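Local coordinates for protein PaaA (Enterobacter agglomerans, PDB 5FF5) that probably activates a carboxylate by adenylation, as E1-like ThiF-family enzymes do, in the maturation that leads to the bicyclic core of pantocin A, at residues E104-Q109 with N199-V204; E128-S133 with Q339-I344; S133-F138 with S154-L159; L149-S154 with I335-V340; T158-D163 with H203-F208. All blocks are in the same frame, centred on the assembly; numbering follows the deposited sequence.

Interaction 1: E104-Q109 with N199-V204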
# COMPACT_ATOMS: atom_id res chain seq x y z
N GLU A 104 6.95 -16.75 12.69
CA GLU A 104 5.85 -17.16 11.85
C GLU A 104 5.21 -15.98 11.15
O GLU A 104 5.20 -15.91 9.92
CB GLU A 104 4.79 -17.88 12.68
CG GLU A 104 3.69 -18.48 11.86
CD GLU A 104 4.20 -19.50 10.87
OE1 GLU A 104 5.33 -19.99 11.07
OE2 GLU A 104 3.49 -19.76 9.87
N ARG A 105 4.73 -15.01 11.94
CA ARG A 105 4.02 -13.87 11.37
C ARG A 105 4.88 -13.05 10.43
O ARG A 105 4.34 -12.47 9.50
CB ARG A 105 3.40 -12.99 12.47
CG ARG A 105 4.31 -12.42 13.54
CD ARG A 105 3.49 -11.76 14.69
NE ARG A 105 2.51 -10.81 14.20
CZ ARG A 105 1.26 -10.68 14.66
NH1 ARG A 105 0.45 -9.78 14.13
NH2 ARG A 105 0.83 -11.44 15.65
N TYR A 106 6.18 -12.99 10.66
CA TYR A 106 7.05 -12.14 9.85
C TYR A 106 7.68 -12.92 8.70
O TYR A 106 8.52 -12.40 7.96
CB TYR A 106 8.14 -11.50 10.70
CG TYR A 106 7.62 -10.66 11.85
CD1 TYR A 106 6.53 -9.82 11.68
CD2 TYR A 106 8.19 -10.74 13.12
CE1 TYR A 106 6.03 -9.09 12.72
CE2 TYR A 106 7.70 -10.00 14.17
CZ TYR A 106 6.61 -9.17 13.97
OH TYR A 106 6.11 -8.40 15.02
N ASN A 107 7.28 -14.18 8.54
CA ASN A 107 8.01 -15.08 7.67
C ASN A 107 8.25 -14.58 6.25
O ASN A 107 9.38 -14.54 5.79
CB ASN A 107 7.26 -16.41 7.55
CG ASN A 107 8.03 -17.41 6.73
OD1 ASN A 107 7.85 -17.50 5.53
ND2 ASN A 107 8.89 -18.17 7.38
N ARG A 108 7.20 -14.17 5.56
CA ARG A 108 7.33 -13.87 4.15
C ARG A 108 8.18 -12.63 3.94
O ARG A 108 8.89 -12.53 2.95
CB ARG A 108 5.97 -13.68 3.48
CG ARG A 108 4.98 -14.83 3.54
CD ARG A 108 5.52 -16.17 3.02
NE ARG A 108 4.43 -17.16 2.99
CZ ARG A 108 4.22 -18.13 3.87
NH1 ARG A 108 5.03 -18.32 4.89
NH2 ARG A 108 3.18 -18.92 3.71
N GLN A 109 8.14 -11.70 4.88
CA GLN A 109 8.96 -10.50 4.73
C GLN A 109 10.38 -10.85 5.11
O GLN A 109 11.34 -10.29 4.58
CB GLN A 109 8.45 -9.34 5.56
CG GLN A 109 8.85 -9.43 6.99
CD GLN A 109 8.34 -8.29 7.79
OE1 GLN A 109 7.29 -7.72 7.50
NE2 GLN A 109 9.09 -7.91 8.80
N ASN A 199 -1.01 -6.54 15.85
CA ASN A 199 0.26 -7.12 16.25
C ASN A 199 0.50 -6.87 17.73
O ASN A 199 0.83 -5.78 18.14
CB ASN A 199 1.40 -6.53 15.42
CG ASN A 199 2.70 -7.27 15.60
OD1 ASN A 199 2.84 -8.09 16.51
ND2 ASN A 199 3.69 -6.93 14.78
N GLU A 200 0.33 -7.92 18.51
CA GLU A 200 0.38 -7.88 19.97
C GLU A 200 1.82 -7.77 20.46
O GLU A 200 2.07 -7.62 21.64
CB GLU A 200 -0.28 -9.16 20.47
CG GLU A 200 -0.35 -9.42 21.95
CD GLU A 200 -1.07 -10.76 22.24
OE1 GLU A 200 -1.93 -11.18 21.43
OE2 GLU A 200 -0.73 -11.41 23.26
N ASN A 201 2.78 -7.87 19.55
CA ASN A 201 4.19 -7.81 19.92
C ASN A 201 4.79 -6.42 19.90
O ASN A 201 5.91 -6.20 20.34
CB ASN A 201 5.00 -8.71 19.00
CG ASN A 201 4.44 -10.08 18.91
OD1 ASN A 201 4.49 -10.72 17.87
ND2 ASN A 201 3.85 -10.55 20.00
N VAL A 202 4.03 -5.48 19.36
CA VAL A 202 4.44 -4.09 19.33
C VAL A 202 4.08 -3.35 20.62
O VAL A 202 2.94 -3.42 21.08
CB VAL A 202 3.79 -3.37 18.15
CG1 VAL A 202 4.21 -1.91 18.12
CG2 VAL A 202 4.17 -4.06 16.89
N HIS A 203 5.04 -2.66 21.23
CA HIS A 203 4.76 -1.84 22.41
C HIS A 203 4.33 -0.46 21.97
O HIS A 203 5.02 0.19 21.20
CB HIS A 203 5.99 -1.70 23.32
CG HIS A 203 6.61 -3.01 23.71
ND1 HIS A 203 7.85 -3.41 23.26
CD2 HIS A 203 6.14 -4.02 24.48
CE1 HIS A 203 8.13 -4.61 23.74
NE2 HIS A 203 7.11 -5.00 24.49
N VAL A 204 3.21 0.02 22.50
CA VAL A 204 2.76 1.35 22.12
C VAL A 204 2.75 2.35 23.30
O VAL A 204 2.06 2.17 24.31
CB VAL A 204 1.38 1.28 21.46
CG1 VAL A 204 0.95 2.67 21.02
CG2 VAL A 204 1.43 0.35 20.29
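A single hydrogen bond joins the two segments directly: Asn199 ND2 donates to Tyr106 OH over 2.8 Å. The bond is nearly straight, 170° at the hydrogen, and the phenol oxygen lies in the plane of the Asn199 amide. The amide nitrogen arrives at the edge of the Tyr106 ring, whose plane is turned 55° from the amide. The same nitrogen also donates to Ala152 O, so a second bond restrains the rotation of the Asn199 amide.

Flat groups stack beside this bond. The guanidinium of Arg105 and the amide of Asn199 are nearly parallel, 3° apart, and stacked, with Asn199 OD1 lying over the guanidinium face at 3.6 Å from Arg105 CZ. The bend of the Arg105 chain at chi3 turns the guanidinium over the amide, while its CG rests over one face of the Tyr106 ring. The charge of Arg105 is met outside, in a salt bridge with Glu101.

Asn199 leaves helix 187-198 and opens a type I turn to Val202, the loop that leads into strand 203-207 of the Rossmann-like sheet. Its OD1 accepts from Asn201 N at 3.0 Å, which makes an Asx turn, with the donor above the carbonyl plane. Tyr106, for its part, sits at the break between helices 100-105 and 107-116, in the N-cap position of the latter.

Van der Waals contact completes the interface: Asn201 OD1 lies 3.5 Å from Arg105 CD, and its amide stands steeply to the guanidinium. Ile172 of the second subunit also packs against Arg105.

Interaction 2: E128-S133 with Q339-I344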
# COMPACT_ATOMS: atom_id res chain seq x y z
N GLU A 128 15.29 -8.76 13.64
CA GLU A 128 15.74 -8.39 14.97
C GLU A 128 16.00 -6.89 15.03
O GLU A 128 15.65 -6.22 16.00
CB GLU A 128 17.00 -9.17 15.33
CG GLU A 128 16.72 -10.58 15.76
CD GLU A 128 17.99 -11.34 16.06
OE1 GLU A 128 19.07 -10.72 16.00
OE2 GLU A 128 17.89 -12.56 16.37
N ARG A 129 16.60 -6.36 13.96
CA ARG A 129 16.91 -4.96 13.84
C ARG A 129 15.62 -4.12 13.81
O ARG A 129 15.63 -2.93 14.11
CB ARG A 129 17.74 -4.72 12.57
CG ARG A 129 19.21 -5.01 12.75
CD ARG A 129 20.01 -4.98 11.46
NE ARG A 129 21.36 -5.54 11.64
CZ ARG A 129 22.30 -5.54 10.70
NH1 ARG A 129 22.05 -5.02 9.52
NH2 ARG A 129 23.50 -6.03 10.94
N LEU A 130 14.51 -4.75 13.46
CA LEU A 130 13.24 -4.07 13.48
C LEU A 130 12.65 -4.13 14.88
O LEU A 130 12.08 -3.15 15.34
CB LEU A 130 12.25 -4.68 12.47
CG LEU A 130 12.46 -4.46 10.97
CD1 LEU A 130 11.38 -5.16 10.17
CD2 LEU A 130 12.54 -2.96 10.63
N LYS A 131 12.77 -5.26 15.56
CA LYS A 131 12.16 -5.36 16.87
C LYS A 131 12.88 -4.45 17.85
O LYS A 131 12.31 -3.96 18.83
CB LYS A 131 12.14 -6.80 17.39
CG LYS A 131 11.43 -6.86 18.75
CD LYS A 131 11.07 -8.24 19.26
CE LYS A 131 9.97 -8.09 20.30
NZ LYS A 131 9.28 -9.34 20.72
N GLN A 132 14.15 -4.19 17.56
CA GLN A 132 14.92 -3.37 18.46
C GLN A 132 14.69 -1.88 18.21
O GLN A 132 15.14 -1.05 19.00
CB GLN A 132 16.38 -3.76 18.34
CG GLN A 132 16.63 -5.03 19.10
CD GLN A 132 17.70 -5.89 18.48
OE1 GLN A 132 18.20 -5.61 17.40
NE2 GLN A 132 18.05 -6.96 19.18
N SER A 133 13.97 -1.55 17.14
CA SER A 133 13.73 -0.17 16.78
C SER A 133 12.57 0.47 17.51
O SER A 133 11.66 -0.22 17.94
CB SER A 133 13.48 -0.06 15.29
OG SER A 133 14.68 -0.27 14.59
N GLN A 339 10.95 2.43 2.79
CA GLN A 339 12.21 3.18 2.96
C GLN A 339 12.70 3.18 4.40
O GLN A 339 13.91 3.13 4.64
CB GLN A 339 12.07 4.63 2.50
CG GLN A 339 11.89 4.79 1.00
CD GLN A 339 13.03 4.20 0.19
OE1 GLN A 339 14.16 4.70 0.23
NE2 GLN A 339 12.73 3.15 -0.58
N VAL A 340 11.79 3.25 5.36
CA VAL A 340 12.19 3.18 6.76
C VAL A 340 12.71 1.78 7.10
O VAL A 340 13.70 1.65 7.81
CB VAL A 340 11.05 3.55 7.70
CG1 VAL A 340 11.36 3.15 9.14
CG2 VAL A 340 10.75 5.03 7.57
N VAL A 341 12.04 0.75 6.59
CA VAL A 341 12.46 -0.61 6.88
C VAL A 341 13.83 -0.92 6.27
O VAL A 341 14.70 -1.46 6.95
CB VAL A 341 11.45 -1.63 6.39
CG1 VAL A 341 12.07 -3.02 6.37
CG2 VAL A 341 10.25 -1.62 7.32
N LYS A 342 14.02 -0.53 5.02
CA LYS A 342 15.34 -0.67 4.37
C LYS A 342 16.45 0.07 5.11
O LYS A 342 17.56 -0.44 5.20
CB LYS A 342 15.28 -0.18 2.93
CG LYS A 342 14.52 -1.08 1.98
CD LYS A 342 14.91 -0.75 0.56
CE LYS A 342 13.78 -0.95 -0.43
NZ LYS A 342 13.48 -2.41 -0.64
N THR A 343 16.16 1.25 5.64
CA THR A 343 17.15 2.03 6.37
C THR A 343 17.49 1.38 7.71
O THR A 343 18.65 1.16 8.00
CB THR A 343 16.69 3.46 6.64
OG1 THR A 343 16.33 4.09 5.40
CG2 THR A 343 17.81 4.26 7.31
N ILE A 344 16.49 1.10 8.53
CA ILE A 344 16.71 0.46 9.82
C ILE A 344 17.44 -0.87 9.69
O ILE A 344 18.42 -1.10 10.40
CB ILE A 344 15.39 0.16 10.56
CG1 ILE A 344 14.66 1.45 10.93
CG2 ILE A 344 15.65 -0.70 11.78
CD1 ILE A 344 13.23 1.25 11.50
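Ile344 holds CG1 anti to the carbonyl carbon (chi1 -65°), and this sends its CG2 branch into the angle between Arg129, Leu130 and Ser133. Ser133 has a similar first torsion (-72°), which turns OG back to Arg129 O, to which it donates at 2.9 Å, in the plane of that carbonyl. The hydroxyl is thus satisfied inside its own segment, and it meets Ile344 CG2 by van der Waals contact alone, as the Arg129 carbonyl oxygen does. CD1 of Ile344 extends past the serine, 4.0 Å from Ser133 CB.

The rest is apolar. Leu130 CD2 reaches Ile344 CG2 at 4.0 Å, the two side chains crossing at about a right angle, and also touches Val341 CG2 at 4.2 Å, one helical turn earlier. Arg129 begins toward helix 326-345, but its guanidinium runs off to Thr345 O and Asp119.

No hydrogen bond crosses between the segments. The arrangement is a helix-to-helix contact centred on Ile344 in the Rossmann-like fold of the ThiF family: helix 123-131, which leads into strand 134-138, meets the C-terminal part of helix 326-345, whose Ile344 also touches Phe227 of the central sheet.

Interaction 3: S133-F138 with S154-L159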
# COMPACT_ATOMS: atom_id res chain seq x y z
N SER A 133 13.97 -1.55 17.14
CA SER A 133 13.73 -0.17 16.78
C SER A 133 12.57 0.47 17.51
O SER A 133 11.66 -0.22 17.94
CB SER A 133 13.48 -0.06 15.29
OG SER A 133 14.68 -0.27 14.59
N LYS A 134 12.64 1.80 17.62
CA LYS A 134 11.57 2.62 18.21
C LYS A 134 11.29 3.81 17.32
O LYS A 134 12.15 4.66 17.12
CB LYS A 134 11.96 3.13 19.61
CG LYS A 134 12.19 2.05 20.64
CD LYS A 134 12.13 2.64 22.05
CE LYS A 134 11.03 3.68 22.14
NZ LYS A 134 10.89 4.23 23.51
N VAL A 135 10.08 3.87 16.80
CA VAL A 135 9.73 4.91 15.86
C VAL A 135 8.71 5.81 16.52
O VAL A 135 7.78 5.32 17.14
CB VAL A 135 9.22 4.31 14.52
CG1 VAL A 135 8.89 5.37 13.51
CG2 VAL A 135 10.27 3.41 13.96
N ALA A 136 8.95 7.11 16.44
CA ALA A 136 8.05 8.10 17.00
C ALA A 136 7.36 8.80 15.86
O ALA A 136 7.99 9.23 14.91
CB ALA A 136 8.79 9.09 17.88
N ILE A 137 6.05 8.89 15.96
CA ILE A 137 5.24 9.47 14.90
C ILE A 137 4.47 10.66 15.43
O ILE A 137 3.75 10.55 16.42
CB ILE A 137 4.26 8.44 14.30
CG1 ILE A 137 5.02 7.16 13.95
CG2 ILE A 137 3.63 8.97 13.05
CD1 ILE A 137 4.13 6.04 13.45
N PHE A 138 4.69 11.80 14.80
CA PHE A 138 4.09 13.04 15.27
C PHE A 138 2.83 13.32 14.51
O PHE A 138 2.87 13.88 13.43
CB PHE A 138 5.11 14.19 15.16
CG PHE A 138 6.16 14.16 16.23
CD1 PHE A 138 5.97 14.83 17.42
CD2 PHE A 138 7.31 13.41 16.07
CE1 PHE A 138 6.90 14.77 18.42
CE2 PHE A 138 8.25 13.34 17.05
CZ PHE A 138 8.05 14.03 18.23
N SER A 154 4.79 -4.79 10.28
CA SER A 154 6.10 -5.19 9.81
C SER A 154 6.99 -5.64 10.97
O SER A 154 8.13 -6.08 10.76
CB SER A 154 6.72 -4.04 9.06
OG SER A 154 5.92 -3.76 7.93
N GLY A 155 6.47 -5.54 12.19
CA GLY A 155 7.20 -6.00 13.34
C GLY A 155 8.10 -4.95 13.95
O GLY A 155 9.10 -5.30 14.57
N ILE A 156 7.80 -3.67 13.76
CA ILE A 156 8.52 -2.58 14.44
C ILE A 156 8.51 -2.84 15.94
O ILE A 156 7.54 -3.36 16.49
CB ILE A 156 7.89 -1.19 14.19
CG1 ILE A 156 8.96 -0.10 14.21
CG2 ILE A 156 6.79 -0.89 15.19
CD1 ILE A 156 9.80 -0.08 12.96
N GLY A 157 9.61 -2.54 16.60
CA GLY A 157 9.68 -2.84 18.02
C GLY A 157 8.71 -2.06 18.90
O GLY A 157 7.92 -2.65 19.63
N THR A 158 8.78 -0.73 18.83
CA THR A 158 7.96 0.14 19.66
C THR A 158 7.44 1.32 18.86
O THR A 158 8.15 1.89 18.03
CB THR A 158 8.74 0.66 20.87
OG1 THR A 158 9.35 -0.43 21.56
CG2 THR A 158 7.82 1.42 21.80
N LEU A 159 6.21 1.72 19.13
CA LEU A 159 5.62 2.88 18.49
C LEU A 159 5.32 3.95 19.52
O LEU A 159 4.66 3.66 20.50
CB LEU A 159 4.35 2.50 17.73
CG LEU A 159 4.49 1.89 16.33
CD1 LEU A 159 3.13 1.58 15.77
CD2 LEU A 159 5.23 2.82 15.39
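Lys134 pairs with Thr158 and Val135 with Leu159 in parallel register; pairing starts at the N-terminal ends of the strands and continues through Arg160. Thr158 N donates to Ser133 O at 3.1 Å, bent to 136°, and Val135 N donates to Thr158 O at 3.0 Å, straighter at 166°. The tightly packed aliphatic side carries Val135, Ile137 and Leu159. There Val135 CG2 meets Ile156 CD1 at 3.7 Å, the side chains crossing at about a right angle, while Leu159 CD2 touches Ile137 CD1 at 3.9 Å.

On the other side Thr158 is buried, while Lys134 is partly exposed. The two side chains run alongside each other in the same direction, Lys134 CG lying 3.7 Å from Thr158 CB; a bend at chi3 (40°) folds the lysine chain over the threonine, with CE near CG2. The ammonium goes on to a salt bridge with Asp224.

Gly155, with positive phi, closes helix 142-153 in a Schellman motif and lets the chain turn into strand 158-162. The contact joins the two strands of the beta-alpha-beta unit that this helix links. Trp143, Ala148 and Leu151 of that helix cover Ile137, strand 203-207 borders strand 158-162, and strand 227-229 flanks strand 134-138.

Interaction 4: L149-S154 with I335-V340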
# COMPACT_ATOMS: atom_id res chain seq x y z
N LEU A 149 0.35 1.78 11.21
CA LEU A 149 -0.19 0.49 10.88
C LEU A 149 0.84 -0.43 10.25
O LEU A 149 1.14 -1.49 10.79
CB LEU A 149 -1.38 0.62 9.95
CG LEU A 149 -1.99 -0.74 9.63
CD1 LEU A 149 -2.22 -1.55 10.91
CD2 LEU A 149 -3.26 -0.59 8.84
N GLN A 150 1.36 -0.01 9.09
CA GLN A 150 2.26 -0.87 8.31
C GLN A 150 3.55 -1.15 9.06
O GLN A 150 4.11 -2.24 8.93
CB GLN A 150 2.55 -0.24 6.95
CG GLN A 150 1.38 -0.28 5.98
CD GLN A 150 1.65 0.44 4.68
OE1 GLN A 150 2.80 0.57 4.26
NE2 GLN A 150 0.60 0.89 4.02
N LEU A 151 3.97 -0.19 9.87
CA LEU A 151 5.10 -0.38 10.76
C LEU A 151 4.79 -1.43 11.83
O LEU A 151 5.62 -2.30 12.13
CB LEU A 151 5.48 0.94 11.41
CG LEU A 151 6.26 1.93 10.56
CD1 LEU A 151 6.14 3.36 11.10
CD2 LEU A 151 7.72 1.50 10.52
N ALA A 152 3.60 -1.38 12.39
CA ALA A 152 3.23 -2.37 13.40
C ALA A 152 3.19 -3.76 12.76
O ALA A 152 3.73 -4.73 13.31
CB ALA A 152 1.90 -2.02 14.04
N MSE A 153 2.56 -3.85 11.59
CA MSE A 153 2.46 -5.12 10.88
C MSE A 153 3.85 -5.68 10.56
O MSE A 153 4.07 -6.90 10.60
CB MSE A 153 1.65 -4.95 9.59
CG MSE A 153 0.21 -4.54 9.81
SE MSE A 153 -0.80 -4.19 8.14
CE MSE A 153 -1.80 -5.87 8.04
N SER A 154 4.79 -4.79 10.28
CA SER A 154 6.10 -5.19 9.81
C SER A 154 6.99 -5.64 10.97
O SER A 154 8.13 -6.08 10.76
CB SER A 154 6.72 -4.04 9.06
OG SER A 154 5.92 -3.76 7.93
N ILE A 335 5.50 3.76 0.63
CA ILE A 335 6.80 4.26 0.23
C ILE A 335 7.65 4.56 1.46
O ILE A 335 8.82 4.18 1.53
CB ILE A 335 6.67 5.52 -0.62
CG1 ILE A 335 5.73 5.28 -1.78
CG2 ILE A 335 8.03 5.98 -1.10
CD1 ILE A 335 5.61 6.44 -2.71
N VAL A 336 7.04 5.21 2.45
CA VAL A 336 7.72 5.55 3.69
C VAL A 336 8.14 4.32 4.45
O VAL A 336 9.27 4.22 4.92
CB VAL A 336 6.82 6.38 4.61
CG1 VAL A 336 7.37 6.39 6.01
CG2 VAL A 336 6.69 7.78 4.09
N THR A 337 7.22 3.38 4.60
CA THR A 337 7.48 2.22 5.42
C THR A 337 8.59 1.37 4.81
O THR A 337 9.53 0.97 5.51
CB THR A 337 6.22 1.39 5.58
OG1 THR A 337 5.19 2.23 6.13
CG2 THR A 337 6.46 0.21 6.51
N ASP A 338 8.51 1.13 3.49
CA ASP A 338 9.55 0.41 2.78
C ASP A 338 10.91 1.10 2.96
O ASP A 338 11.90 0.44 3.26
CB ASP A 338 9.21 0.28 1.31
CG ASP A 338 10.28 -0.52 0.53
OD1 ASP A 338 10.31 -1.77 0.66
OD2 ASP A 338 11.07 0.10 -0.25
N GLN A 339 10.95 2.43 2.79
CA GLN A 339 12.21 3.18 2.96
C GLN A 339 12.70 3.18 4.40
O GLN A 339 13.91 3.13 4.64
CB GLN A 339 12.07 4.63 2.50
CG GLN A 339 11.89 4.79 1.00
CD GLN A 339 13.03 4.20 0.19
OE1 GLN A 339 14.16 4.70 0.23
NE2 GLN A 339 12.73 3.15 -0.58
N VAL A 340 11.79 3.25 5.36
CA VAL A 340 12.19 3.18 6.76
C VAL A 340 12.71 1.78 7.10
O VAL A 340 13.70 1.65 7.81
CB VAL A 340 11.05 3.55 7.70
CG1 VAL A 340 11.36 3.15 9.14
CG2 VAL A 340 10.75 5.03 7.57
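Gln150 O is gripped twice at the end of its helix, by Ser154 OG at 2.6 Å and Ser154 N at 3.0 Å, the two donors reaching it from opposite faces of the carbonyl plane. This double hold fixes the serine as the helix closes, and places OG beside Thr337 of the facing helix, 4.3 Å from its CG2.

Thr337 fits between the helices. With OG1 beside the backbone N (chi1 -56°), CG2 is left anti to that N, and this methyl lies against the backbone and CB of Gln150, 4.0 Å from the latter. The threonine hydroxyl is turned to its own helix, where it bonds to Ala333 O, and Gln150 OE1 comes only to 3.5 Å from Thr337 OG1. The Gln150 chain, extended beyond CG, crosses Thr337 at a slant and continues toward the second subunit, where it packs on Trp146 of that chain.

Farther along, Leu151 CD2 meets Val340 CG1 at 4.2 Å. The short helical segments approach to 9.8 Å between axes and cross at -40°. Helices 142-153 and 326-345 are two helices laid against one face of the Rossmann-like sheet, Leu151 and Val340 both resting on strand 227-229, at Ile229 and Phe227.

Interaction 5: T158-D163 with H203-F208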
# COMPACT_ATOMS: atom_id res chain seq x y z
N THR A 158 8.78 -0.73 18.83
CA THR A 158 7.96 0.14 19.66
C THR A 158 7.44 1.32 18.86
O THR A 158 8.15 1.89 18.03
CB THR A 158 8.74 0.66 20.87
OG1 THR A 158 9.35 -0.43 21.56
CG2 THR A 158 7.82 1.42 21.80
N LEU A 159 6.21 1.72 19.13
CA LEU A 159 5.62 2.88 18.49
C LEU A 159 5.32 3.95 19.52
O LEU A 159 4.66 3.66 20.50
CB LEU A 159 4.35 2.50 17.73
CG LEU A 159 4.49 1.89 16.33
CD1 LEU A 159 3.13 1.58 15.77
CD2 LEU A 159 5.23 2.82 15.39
N ARG A 160 5.84 5.16 19.30
CA ARG A 160 5.47 6.32 20.12
C ARG A 160 4.51 7.18 19.35
O ARG A 160 4.91 7.79 18.36
CB ARG A 160 6.68 7.17 20.49
CG ARG A 160 7.79 6.45 21.18
CD ARG A 160 8.92 7.41 21.53
NE ARG A 160 8.62 8.24 22.69
CZ ARG A 160 8.79 7.85 23.95
NH1 ARG A 160 9.25 6.63 24.20
NH2 ARG A 160 8.51 8.68 24.95
N LEU A 161 3.26 7.25 19.79
CA LEU A 161 2.26 8.04 19.08
C LEU A 161 2.01 9.32 19.85
O LEU A 161 1.80 9.29 21.06
CB LEU A 161 0.95 7.27 18.92
CG LEU A 161 1.05 5.86 18.38
CD1 LEU A 161 -0.34 5.29 18.39
CD2 LEU A 161 1.62 5.87 16.97
N ILE A 162 2.02 10.45 19.14
CA ILE A 162 1.86 11.77 19.73
C ILE A 162 0.67 12.48 19.11
O ILE A 162 0.72 12.85 17.95
CB ILE A 162 3.12 12.65 19.48
CG1 ILE A 162 4.40 11.83 19.60
CG2 ILE A 162 3.11 13.88 20.34
CD1 ILE A 162 4.42 10.89 20.77
N ASP A 163 -0.39 12.71 19.87
CA ASP A 163 -1.55 13.38 19.29
C ASP A 163 -2.61 13.79 20.32
O ASP A 163 -2.94 13.04 21.24
CB ASP A 163 -2.18 12.47 18.25
CG ASP A 163 -3.22 13.17 17.41
OD1 ASP A 163 -4.33 13.41 17.93
OD2 ASP A 163 -2.92 13.46 16.22
N HIS A 203 5.04 -2.66 21.23
CA HIS A 203 4.76 -1.84 22.41
C HIS A 203 4.33 -0.46 21.97
O HIS A 203 5.02 0.19 21.20
CB HIS A 203 5.99 -1.70 23.32
CG HIS A 203 6.61 -3.01 23.71
ND1 HIS A 203 7.85 -3.41 23.26
CD2 HIS A 203 6.14 -4.02 24.48
CE1 HIS A 203 8.13 -4.61 23.74
NE2 HIS A 203 7.11 -5.00 24.49
N VAL A 204 3.21 0.02 22.50
CA VAL A 204 2.76 1.35 22.12
C VAL A 204 2.75 2.35 23.30
O VAL A 204 2.06 2.17 24.31
CB VAL A 204 1.38 1.28 21.46
CG1 VAL A 204 0.95 2.67 21.02
CG2 VAL A 204 1.43 0.35 20.29
N GLU A 205 3.51 3.41 23.13
CA GLU A 205 3.59 4.49 24.11
C GLU A 205 2.83 5.67 23.54
O GLU A 205 3.13 6.14 22.43
CB GLU A 205 5.05 4.86 24.38
CG GLU A 205 5.85 3.72 25.00
CD GLU A 205 7.35 3.95 24.96
OE1 GLU A 205 7.78 5.03 24.52
OE2 GLU A 205 8.11 3.03 25.34
N THR A 206 1.85 6.15 24.30
CA THR A 206 0.91 7.13 23.78
C THR A 206 0.99 8.44 24.55
O THR A 206 1.14 8.46 25.76
CB THR A 206 -0.53 6.61 23.82
OG1 THR A 206 -0.88 6.21 25.15
CG2 THR A 206 -0.68 5.45 22.82
N PHE A 207 0.97 9.54 23.83
CA PHE A 207 0.97 10.84 24.46
C PHE A 207 -0.21 11.67 23.98
O PHE A 207 -0.20 12.22 22.90
CB PHE A 207 2.28 11.53 24.18
CG PHE A 207 3.45 10.76 24.67
CD1 PHE A 207 3.88 10.89 25.99
CD2 PHE A 207 4.12 9.88 23.85
CE1 PHE A 207 4.95 10.17 26.45
CE2 PHE A 207 5.20 9.15 24.32
CZ PHE A 207 5.61 9.29 25.61
N PHE A 208 -1.21 11.81 24.84
CA PHE A 208 -2.38 12.56 24.45
C PHE A 208 -2.08 14.03 24.58
O PHE A 208 -2.42 14.65 25.59
CB PHE A 208 -3.60 12.17 25.28
CG PHE A 208 -4.82 12.95 24.93
CD1 PHE A 208 -5.11 13.23 23.60
CD2 PHE A 208 -5.72 13.35 25.90
CE1 PHE A 208 -6.24 13.94 23.26
CE2 PHE A 208 -6.85 14.06 25.56
CZ PHE A 208 -7.11 14.35 24.23
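Strands 158-162 and 203-207 run parallel, 4.7 Å apart at their closest and 17° askew, joined by five backbone hydrogen bonds, from Leu159 N to His203 O (2.8 Å) through to Asp163 N to Phe207 O (3.1 Å).

On the face of Thr158, Arg160, Ile162, His203, Glu205 and Phe207 the side chains are mixed. Ile162 and Phe207 lie side by side and point the same way, with Ile162 CD1 against the CD2 corner of the ring. Arg160, bent at chi3 (77°), brings its guanidinium toward the far end of the same ring, tilted 33° from it. The model also pairs it with Glu205 in a salt bridge, but NH1 and OE1 are too close, so the geometry is doubtful; Arg160 NE is bonded to Leu221 O. Thr158 OG1 sits at the edge of the His203 ring, 3.7 Å from ND1.

On the other face, with Leu159, Leu161, Val204 and Thr206, the contacts are mainly aliphatic: Leu161 CD1 touches Val204 CG1 at 3.9 Å.

Helix 187-198 covers that face, helix 215-222 lies over Ile162 and Phe207, and strand 203-207 is outermost within the chain. Past strand 158-162, Asp163 OD1 accepts from Asp165 N and OD2 from Met140 N.

How the interactions relate
Interactions 3 and 5 are neighbours in the parallel part of one mixed sheet and share strand 158-162: the former is inner and buried, the latter lies at the sheet's outer strand and is partly exposed, with charged and aromatic groups on one face. Interactions 2 and 4 are both helix-to-helix contacts on helix 326-345, made mostly by side chains, without a hydrogen bond across. Ser133 belongs to both 2 and 3, and Ser154 to both 3 and 4, so the helices and the sheet meet there. Interaction 1 differs in being polar though buried: its asparagine also bonds to Ala152 of interaction 4, and Gln109 bonds to Ser154. Interactions 1, 2 and 4 border the second subunit.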